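Local coordinates for protein transcriptional regulator, LysR family (Vibrio cholerae, PDB 3SZP) that probably binds specific DNA sequences through a winged helix-turn-helix domain and activates transcription of virulence genes, at residues G16-T21 with A30-R35. Residues are numbered along the deposited sequence; the frame is centred on the assembly and turned at random.
Sequences GSYTST and ATITRR
Ile32 and Tyr18 carry the contact between the two helices of a helix-turn-helix, a worked example of two such helices meeting through a few side chains. Along 30-35 the touching residues are consecutive, Ile32 and then Thr33. Ile32 works with both of its branches. Its CG2 lies over one face of the Tyr18 ring, offset toward the rim, in a CH-pi contact 3.8 Å from the ring centroid and 20° off the normal. The other branch runs on extended (chi2 -178°), which brings Ile32 CD1 to 3.4 Å from Tyr18 O and 3.9 Å from the side-chain methyl Thr21 CG2.

Thr21 can offer that methyl because its hydroxyl is turned back to its own helix: OG1 sits beside the backbone N (chi1 -58°), which leaves CG2 anti to it, and Thr21 OG1 donates to Ser17 O at 2.7 Å. Thr21 N reaches the same carbonyl from the opposite face of its plane, while Ser17 OG caps the helix by accepting from Ser20 N. Next comes Thr33, whose side chain stands roughly at right angles to that of Tyr18; Thr33 OG1 approaches Tyr18 CE2 obliquely at 3.4 Å and is also bonded to Val29 O, one turn back.

In the LysR-type fold, helix 29-43 is the probable recognition helix, and helix 18-25 packs against its first turns. Helix 3-15 also packs here, Val12 touching both Tyr18 and Thr21 and Asp5 forming a salt bridge with Arg35, while Leu48 and Arg50 of wing strand 48-51 pack on Tyr18.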
loop_
_atom_site.group_PDB
_atom_site.type_symbol
_atom_site.label_atom_id
_atom_site.label_comp_id
_atom_site.label_asym_id
_atom_site.label_seq_id
_atom_site.Cartn_x
_atom_site.Cartn_y
_atom_site.Cartn_z
ATOM N N GLY A 16 -10.822 7.151 9.766
ATOM C CA GLY A 16 -10.363 6.296 8.692
ATOM C C GLY A 16 -8.859 6.247 8.469
ATOM O O GLY A 16 -8.399 5.536 7.568
ATOM N N SER A 17 -8.101 7.000 9.264
ATOM C CA SER A 17 -6.642 6.948 9.219
ATOM C C SER A 17 -6.009 7.576 10.467
ATOM O O SER A 17 -6.668 8.319 11.205
ATOM C CB SER A 17 -6.108 7.646 7.967
ATOM O OG SER A 17 -6.091 9.052 8.125
ATOM N N TYR A 18 -4.730 7.281 10.693
ATOM C CA TYR A 18 -4.021 7.831 11.842
ATOM C C TYR A 18 -3.748 9.312 11.647
ATOM O O TYR A 18 -3.882 10.096 12.583
ATOM C CB TYR A 18 -2.698 7.106 12.085
ATOM C CG TYR A 18 -2.808 5.727 12.703
ATOM C CD1 TYR A 18 -4.015 5.237 13.159
ATOM C CD2 TYR A 18 -1.684 4.919 12.831
ATOM C CE1 TYR A 18 -4.101 3.972 13.723
ATOM C CE2 TYR A 18 -1.757 3.658 13.387
ATOM C CZ TYR A 18 -2.966 3.185 13.832
ATOM O OH TYR A 18 -3.045 1.919 14.390
ATOM N N THR A 19 -3.341 9.687 10.434
ATOM C CA THR A 19 -3.064 11.081 10.103
ATOM C C THR A 19 -4.332 11.926 10.248
ATOM O O THR A 19 -4.311 13.014 10.819
ATOM C CB THR A 19 -2.491 11.235 8.665
ATOM O OG1 THR A 19 -1.108 10.833 8.635
ATOM C CG2 THR A 19 -2.602 12.684 8.188
ATOM N N SER A 20 -5.436 11.418 9.723
ATOM C CA SER A 20 -6.704 12.107 9.842
ATOM C C SER A 20 -7.050 12.272 11.319
ATOM O O SER A 20 -7.488 13.328 11.760
ATOM C CB SER A 20 -7.802 11.318 9.133
ATOM O OG SER A 20 -9.078 11.824 9.488
ATOM N N THR A 21 -6.829 11.215 12.082
ATOM C CA THR A 21 -7.103 11.246 13.511
ATOM C C THR A 21 -6.153 12.189 14.248
ATOM O O THR A 21 -6.570 12.944 15.133
ATOM C CB THR A 21 -7.075 9.827 14.115
ATOM O OG1 THR A 21 -8.045 9.009 13.439
ATOM C CG2 THR A 21 -7.392 9.871 15.598
ATOM N N ALA A 30 2.787 8.898 15.649
ATOM C CA ALA A 30 3.623 7.920 16.354
ATOM C C ALA A 30 3.008 7.537 17.697
ATOM O O ALA A 30 3.043 6.375 18.104
ATOM C CB ALA A 30 5.053 8.449 16.536
ATOM N N THR A 31 2.444 8.521 18.391
ATOM C CA THR A 31 1.800 8.256 19.673
ATOM C C THR A 31 0.476 7.481 19.506
ATOM O O THR A 31 0.158 6.599 20.304
ATOM C CB THR A 31 1.595 9.570 20.476
ATOM O OG1 THR A 31 2.881 10.129 20.793
ATOM C CG2 THR A 31 0.811 9.318 21.762
ATOM N N ILE A 32 -0.282 7.810 18.461
ATOM C CA ILE A 32 -1.476 7.047 18.115
ATOM C C ILE A 32 -1.127 5.585 17.839
ATOM O O ILE A 32 -1.815 4.675 18.304
ATOM C CB ILE A 32 -2.207 7.599 16.869
ATOM C CG1 ILE A 32 -2.778 8.990 17.143
ATOM C CG2 ILE A 32 -3.325 6.614 16.420
ATOM C CD1 ILE A 32 -3.559 9.582 15.948
ATOM N N THR A 33 -0.067 5.368 17.070
ATOM C CA THR A 33 0.370 4.027 16.746
ATOM C C THR A 33 0.739 3.262 18.001
ATOM O O THR A 33 0.413 2.084 18.149
ATOM C CB THR A 33 1.601 4.063 15.842
ATOM O OG1 THR A 33 1.235 4.616 14.575
ATOM C CG2 THR A 33 2.136 2.646 15.625
ATOM N N ARG A 34 1.436 3.947 18.893
ATOM C CA ARG A 34 1.921 3.351 20.120
ATOM C C ARG A 34 0.755 2.943 21.002
ATOM O O ARG A 34 0.775 1.886 21.626
ATOM C CB ARG A 34 2.787 4.371 20.856
ATOM C CG ARG A 34 3.684 3.810 21.939
ATOM C CD ARG A 34 4.850 4.788 22.216
ATOM N NE ARG A 34 4.400 6.084 22.738
ATOM C CZ ARG A 34 4.838 7.264 22.301
ATOM N NH1 ARG A 34 5.741 7.326 21.316
ATOM N NH2 ARG A 34 4.387 8.391 22.849
ATOM N N ARG A 35 -0.263 3.792 21.036
ATOM C CA ARG A 35 -1.393 3.597 21.926
ATOM C C ARG A 35 -2.330 2.516 21.400
ATOM O O ARG A 35 -2.908 1.773 22.184
ATOM C CB ARG A 35 -2.119 4.927 22.222
ATOM C CG ARG A 35 -1.300 5.874 23.133
ATOM C CD ARG A 35 -2.035 7.172 23.439
ATOM N NE ARG A 35 -3.399 6.892 23.871
ATOM C CZ ARG A 35 -4.396 7.772 23.869
ATOM N NH1 ARG A 35 -4.184 9.028 23.470
ATOM N NH2 ARG A 35 -5.612 7.385 24.249
#